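Local coordinates for protein PelA (Pseudomonas aeruginosa, PDB 5TCB) that acts in this domain as a glycoside hydrolase, within a longer protein that is probably also a deacetylase, at residues E193-A197 and R251-Y257; I231-L237 and Y257-T263. All blocks are in the same frame, centred on the assembly; numbering follows the deposited sequence.

Overall arrangement
The chain is the glycoside hydrolase domain of PelA. Its eight parallel strands, taken in chain order, form a (beta/alpha)8 barrel. Interaction 2 pairs the last two strands, 231-236 and 258-262. Interaction 1 lies about 7 Å away, centre to centre, on the outside of the barrel. There the loop after strand 187-192 meets the end of helix 242-254. The segments alternate along the chain: 193-197, 231-237, 251-257, 257-263. Tyr-257 belongs to both contacts. Ser-194 OG also bonds to Ile-234 O, and Glu-193 OE1 to Tyr-236 OH. The loop is thus tied to strand 231-236 as well as to the helix end that leads into the final strand.

Interaction 1: residues E193-A197 and R251-Y257; sequences ESIHA and RLRSEGY
His-196 and Glu-255 make the main polar link. NE2 of His-196 donates to OE1 of Glu-255 at 2.7 Å, and the N-H...O angle is 156°. OE1 accepts through its syn lone pair, and lies a little out of the ring plane. NE2 also reaches OE2 of Glu-255, but this bond is weak. The carboxylate is turned steeply against the ring, with 68° between the planes. Over one face of the imidazole lies the guanidinium of Arg-251, in a nearly parallel stack with centres 3.5 Å apart. The extended Arg-251 chain carries it there from the helix. Arg-251 is poorly ordered and touches a crystal neighbour, so this placement is less certain. Its NE also forms a long salt bridge with OE2 of Glu-255.

The arrangement ties the loop after strand 187-192 to the C-terminal end of helix 242-254, on the outer side of the (beta/alpha)8 barrel. That helix ends in a Schellman motif. Gly-256 has positive phi, and Tyr-257 N bonds back to Leu-252 O. The loop is also held by Asp-235, which accepts from the backbone N of Ile-195, His-196 and Ala-197.

Apolar contacts lie beside the polar group. CG2 of Ile-195 sits over the imidazole face opposite Arg-251. It also meets CD2 of Leu-252 at 3.6 Å. That same leucine methyl touches CD2 of His-196, again at 3.6 Å. With chi1 of Ile-195 at -62°, CG1 stands beside the backbone N and is presented to the Tyr-257 ring. CG1 lies over the ring face, 4.2 Å from its centroid, in a CH-pi contact. CD1 continues toward the phenol end, 3.9 Å from CZ of Tyr-257. The tyrosine hydroxyl is bonded to Arg-225.

Interaction 2: residues I231-L237 and Y257-T263; sequences IVAIDYL and YVPFVST
Ala-233 and Asp-235 each bond through both N and O to strand 258-262, the alternate-residue pattern of parallel pairing. Strands 231-236 and 258-262 are the outer parts of a beta-alpha-beta unit, joined by helix 242-254, and the last two strands of the (beta/alpha)8 barrel. Six backbone bonds run from Val-258 N to Ile-231 O at one end to Leu-237 N to Ser-262 O at the other. The bond from Phe-260 N to Ala-233 O is 2.9 Å long.

Tyr-236 points into the barrel, on the same face as Ile-234 and Phe-260. Its CB lies 3.7 Å from Ser-262 O. CG is anti to the carbonyl carbon, chi1 -67°, which lays one ring edge along the partner backbone. CD2 comes 3.5 Å from Ser-262 O, and CE2 is 3.4 Å from Thr-263 O. Both carbonyl oxygens meet the ring at its edge. At the tip, OH bonds to Glu-193.

Ala-233, Asp-235 and Val-261 face outward, toward the loop and helices that cover the sheet. CB of Ala-233 packs on CB of Tyr-257 at 3.9 Å. CG2 of Ile-231 touches the edge of the Tyr-257 ring, 3.6 Å from CD2. Farther along, CB of Leu-237 lies beside CG1 of Val-261. Beside the last backbone bond, one water donates to Leu-237 O at 2.7 Å and more weakly to Val-261 O.

Interaction 1: residues E193-A197 and R251-Y257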
# COMPACT_ATOMS: atom_id res chain seq x y z
N GLU A 193 -2.60 3.39 7.14
CA GLU A 193 -3.77 4.25 7.08
C GLU A 193 -4.60 3.96 8.31
O GLU A 193 -5.18 2.85 8.39
CB GLU A 193 -4.62 3.96 5.84
CG GLU A 193 -3.91 3.93 4.51
CD GLU A 193 -4.79 3.28 3.46
OE1 GLU A 193 -5.63 3.97 2.85
OE2 GLU A 193 -4.68 2.05 3.27
N SER A 194 -4.72 4.84 9.31
CA SER A 194 -4.17 6.18 9.39
C SER A 194 -3.76 6.40 10.84
O SER A 194 -4.10 5.59 11.71
CB SER A 194 -5.20 7.22 8.96
OG SER A 194 -5.52 7.12 7.58
N ILE A 195 -3.09 7.51 11.13
CA ILE A 195 -2.58 7.74 12.49
C ILE A 195 -3.49 8.71 13.23
O ILE A 195 -4.05 8.37 14.28
CB ILE A 195 -1.12 8.22 12.46
CG1 ILE A 195 -0.19 7.17 11.83
CG2 ILE A 195 -0.61 8.60 13.87
CD1 ILE A 195 -0.23 5.78 12.49
N HIS A 196 -3.68 9.92 12.70
CA HIS A 196 -4.55 10.89 13.36
C HIS A 196 -5.78 11.23 12.54
O HIS A 196 -6.90 11.27 13.08
CB HIS A 196 -3.78 12.19 13.64
CG HIS A 196 -2.66 12.03 14.61
ND1 HIS A 196 -2.85 11.58 15.90
CD2 HIS A 196 -1.33 12.26 14.49
CE1 HIS A 196 -1.69 11.54 16.53
NE2 HIS A 196 -0.75 11.96 15.70
N ALA A 197 -5.59 11.51 11.26
CA ALA A 197 -6.67 11.94 10.37
C ALA A 197 -6.90 10.83 9.36
O ALA A 197 -6.01 10.49 8.57
CB ALA A 197 -6.32 13.26 9.69
N ARG A 251 3.35 17.33 12.68
CA ARG A 251 3.05 16.54 13.87
C ARG A 251 3.52 15.10 13.70
O ARG A 251 4.19 14.53 14.57
CB ARG A 251 1.55 16.63 14.12
CG ARG A 251 1.08 16.14 15.45
CD ARG A 251 -0.41 16.34 15.55
NE ARG A 251 -0.99 15.48 16.57
CZ ARG A 251 -2.26 15.10 16.60
NH1 ARG A 251 -3.11 15.50 15.66
NH2 ARG A 251 -2.68 14.32 17.58
N LEU A 252 3.22 14.51 12.55
CA LEU A 252 3.57 13.11 12.30
C LEU A 252 5.08 12.92 12.24
O LEU A 252 5.61 11.93 12.77
CB LEU A 252 2.88 12.64 11.01
CG LEU A 252 1.36 12.48 11.17
CD1 LEU A 252 0.64 12.42 9.83
CD2 LEU A 252 1.03 11.24 11.99
N ARG A 253 5.81 13.86 11.64
CA ARG A 253 7.27 13.77 11.65
C ARG A 253 7.83 13.82 13.07
O ARG A 253 8.74 13.06 13.41
CB ARG A 253 7.88 14.87 10.76
CG ARG A 253 7.73 14.55 9.29
CD ARG A 253 8.37 15.58 8.39
NE ARG A 253 8.20 15.17 6.99
CZ ARG A 253 9.04 14.40 6.32
NH1 ARG A 253 10.14 13.93 6.90
NH2 ARG A 253 8.75 14.06 5.08
N SER A 254 7.30 14.72 13.91
CA SER A 254 7.78 14.79 15.29
C SER A 254 7.50 13.51 16.06
O SER A 254 8.22 13.20 17.01
CB SER A 254 7.15 15.98 16.02
OG SER A 254 5.81 15.69 16.44
N GLU A 255 6.51 12.73 15.62
CA GLU A 255 6.19 11.45 16.23
C GLU A 255 6.90 10.28 15.57
O GLU A 255 6.64 9.12 15.94
CB GLU A 255 4.67 11.25 16.19
CG GLU A 255 3.95 12.30 17.01
CD GLU A 255 2.44 12.28 16.84
OE1 GLU A 255 1.93 11.46 16.06
OE2 GLU A 255 1.77 13.12 17.49
N GLY A 256 7.80 10.54 14.62
CA GLY A 256 8.65 9.51 14.05
C GLY A 256 8.16 8.91 12.76
O GLY A 256 8.79 7.98 12.25
N TYR A 257 7.07 9.43 12.20
CA TYR A 257 6.51 8.92 10.95
C TYR A 257 7.01 9.72 9.75
O TYR A 257 7.38 10.89 9.85
CB TYR A 257 4.97 8.99 10.98
CG TYR A 257 4.34 8.20 12.08
CD1 TYR A 257 3.84 8.84 13.19
CD2 TYR A 257 4.27 6.81 12.03
CE1 TYR A 257 3.26 8.15 14.20
CE2 TYR A 257 3.69 6.10 13.07
CZ TYR A 257 3.20 6.78 14.15
OH TYR A 257 2.62 6.11 15.19

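Interaction 2: residues I231-L237 and Y257-T263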
# COMPACT_ATOMS: atom_id res chain seq x y z
N ILE A 231 8.34 3.78 9.18
CA ILE A 231 6.88 3.78 9.19
C ILE A 231 6.36 5.01 8.45
O ILE A 231 6.72 6.15 8.79
CB ILE A 231 6.28 3.72 10.61
CG1 ILE A 231 6.92 2.60 11.43
CG2 ILE A 231 4.76 3.55 10.52
CD1 ILE A 231 6.56 2.65 12.89
N VAL A 232 5.50 4.77 7.48
CA VAL A 232 4.85 5.81 6.71
C VAL A 232 3.42 5.93 7.21
O VAL A 232 2.71 4.93 7.36
CB VAL A 232 4.90 5.49 5.20
CG1 VAL A 232 3.90 6.33 4.44
CG2 VAL A 232 6.32 5.68 4.70
N ALA A 233 3.02 7.14 7.53
CA ALA A 233 1.65 7.46 7.91
C ALA A 233 0.92 7.99 6.70
O ALA A 233 1.33 9.01 6.13
CB ALA A 233 1.62 8.48 9.05
N ILE A 234 -0.16 7.33 6.30
CA ILE A 234 -1.03 7.81 5.23
C ILE A 234 -2.30 8.32 5.91
O ILE A 234 -3.19 7.55 6.25
CB ILE A 234 -1.38 6.74 4.19
CG1 ILE A 234 -0.13 6.11 3.61
CG2 ILE A 234 -2.18 7.39 3.06
CD1 ILE A 234 -0.44 4.83 2.76
N ASP A 235 -2.36 9.64 6.09
CA ASP A 235 -3.50 10.31 6.69
C ASP A 235 -4.26 11.09 5.62
O ASP A 235 -3.76 11.37 4.53
CB ASP A 235 -3.05 11.23 7.83
CG ASP A 235 -2.80 10.47 9.13
OD1 ASP A 235 -2.40 9.28 9.06
OD2 ASP A 235 -3.01 11.07 10.20
N TYR A 236 -5.50 11.44 5.95
CA TYR A 236 -6.44 11.97 4.97
C TYR A 236 -7.05 13.27 5.47
O TYR A 236 -7.70 13.29 6.52
CB TYR A 236 -7.53 10.93 4.67
CG TYR A 236 -6.97 9.72 3.97
CD1 TYR A 236 -6.85 8.51 4.63
CD2 TYR A 236 -6.57 9.79 2.64
CE1 TYR A 236 -6.33 7.39 3.97
CE2 TYR A 236 -6.03 8.69 1.98
CZ TYR A 236 -5.93 7.50 2.66
OH TYR A 236 -5.42 6.41 1.98
N LEU A 237 -6.85 14.35 4.69
CA LEU A 237 -7.53 15.63 4.89
C LEU A 237 -7.89 16.17 3.52
O LEU A 237 -7.12 15.98 2.56
CB LEU A 237 -6.67 16.66 5.64
CG LEU A 237 -6.49 16.41 7.13
CD1 LEU A 237 -5.48 17.39 7.71
CD2 LEU A 237 -7.83 16.55 7.88
N TYR A 257 7.07 9.43 12.20
CA TYR A 257 6.51 8.92 10.95
C TYR A 257 7.01 9.72 9.75
O TYR A 257 7.38 10.89 9.85
CB TYR A 257 4.97 8.99 10.98
CG TYR A 257 4.34 8.20 12.08
CD1 TYR A 257 3.84 8.84 13.19
CD2 TYR A 257 4.27 6.81 12.03
CE1 TYR A 257 3.26 8.15 14.20
CE2 TYR A 257 3.69 6.10 13.07
CZ TYR A 257 3.20 6.78 14.15
OH TYR A 257 2.62 6.11 15.19
N VAL A 258 7.02 9.07 8.59
CA VAL A 258 7.19 9.78 7.32
C VAL A 258 5.79 9.93 6.72
O VAL A 258 5.21 8.91 6.32
CB VAL A 258 8.12 9.04 6.37
CG1 VAL A 258 8.35 9.86 5.09
CG2 VAL A 258 9.46 8.80 7.05
N PRO A 259 5.21 11.12 6.70
CA PRO A 259 3.78 11.23 6.36
C PRO A 259 3.48 11.58 4.92
O PRO A 259 4.29 12.20 4.23
CB PRO A 259 3.33 12.37 7.27
CG PRO A 259 4.52 13.29 7.26
CD PRO A 259 5.74 12.40 7.24
N PHE A 260 2.28 11.22 4.49
CA PHE A 260 1.65 11.81 3.32
C PHE A 260 0.20 12.05 3.68
O PHE A 260 -0.49 11.12 4.10
CB PHE A 260 1.73 10.90 2.10
CG PHE A 260 1.22 11.53 0.81
CD1 PHE A 260 1.81 12.68 0.30
CD2 PHE A 260 0.20 10.91 0.09
CE1 PHE A 260 1.37 13.24 -0.90
CE2 PHE A 260 -0.24 11.47 -1.11
CZ PHE A 260 0.35 12.61 -1.62
N VAL A 261 -0.23 13.30 3.57
CA VAL A 261 -1.57 13.69 3.97
C VAL A 261 -2.31 14.10 2.70
O VAL A 261 -1.96 15.11 2.07
CB VAL A 261 -1.54 14.82 5.00
CG1 VAL A 261 -2.96 15.08 5.51
CG2 VAL A 261 -0.55 14.49 6.14
N SER A 262 -3.31 13.32 2.32
CA SER A 262 -3.90 13.49 1.00
C SER A 262 -5.38 13.14 1.06
O SER A 262 -5.99 13.16 2.13
CB SER A 262 -3.10 12.65 -0.02
OG SER A 262 -3.47 13.00 -1.34
N THR A 263 -5.97 12.87 -0.09
CA THR A 263 -7.37 12.49 -0.25
C THR A 263 -7.50 11.00 -0.46
O THR A 263 -6.56 10.34 -0.94
CB THR A 263 -7.97 13.20 -1.48
OG1 THR A 263 -7.24 12.79 -2.64
CG2 THR A 263 -7.90 14.72 -1.32
O HOH W 1 -4.49 16.67 2.62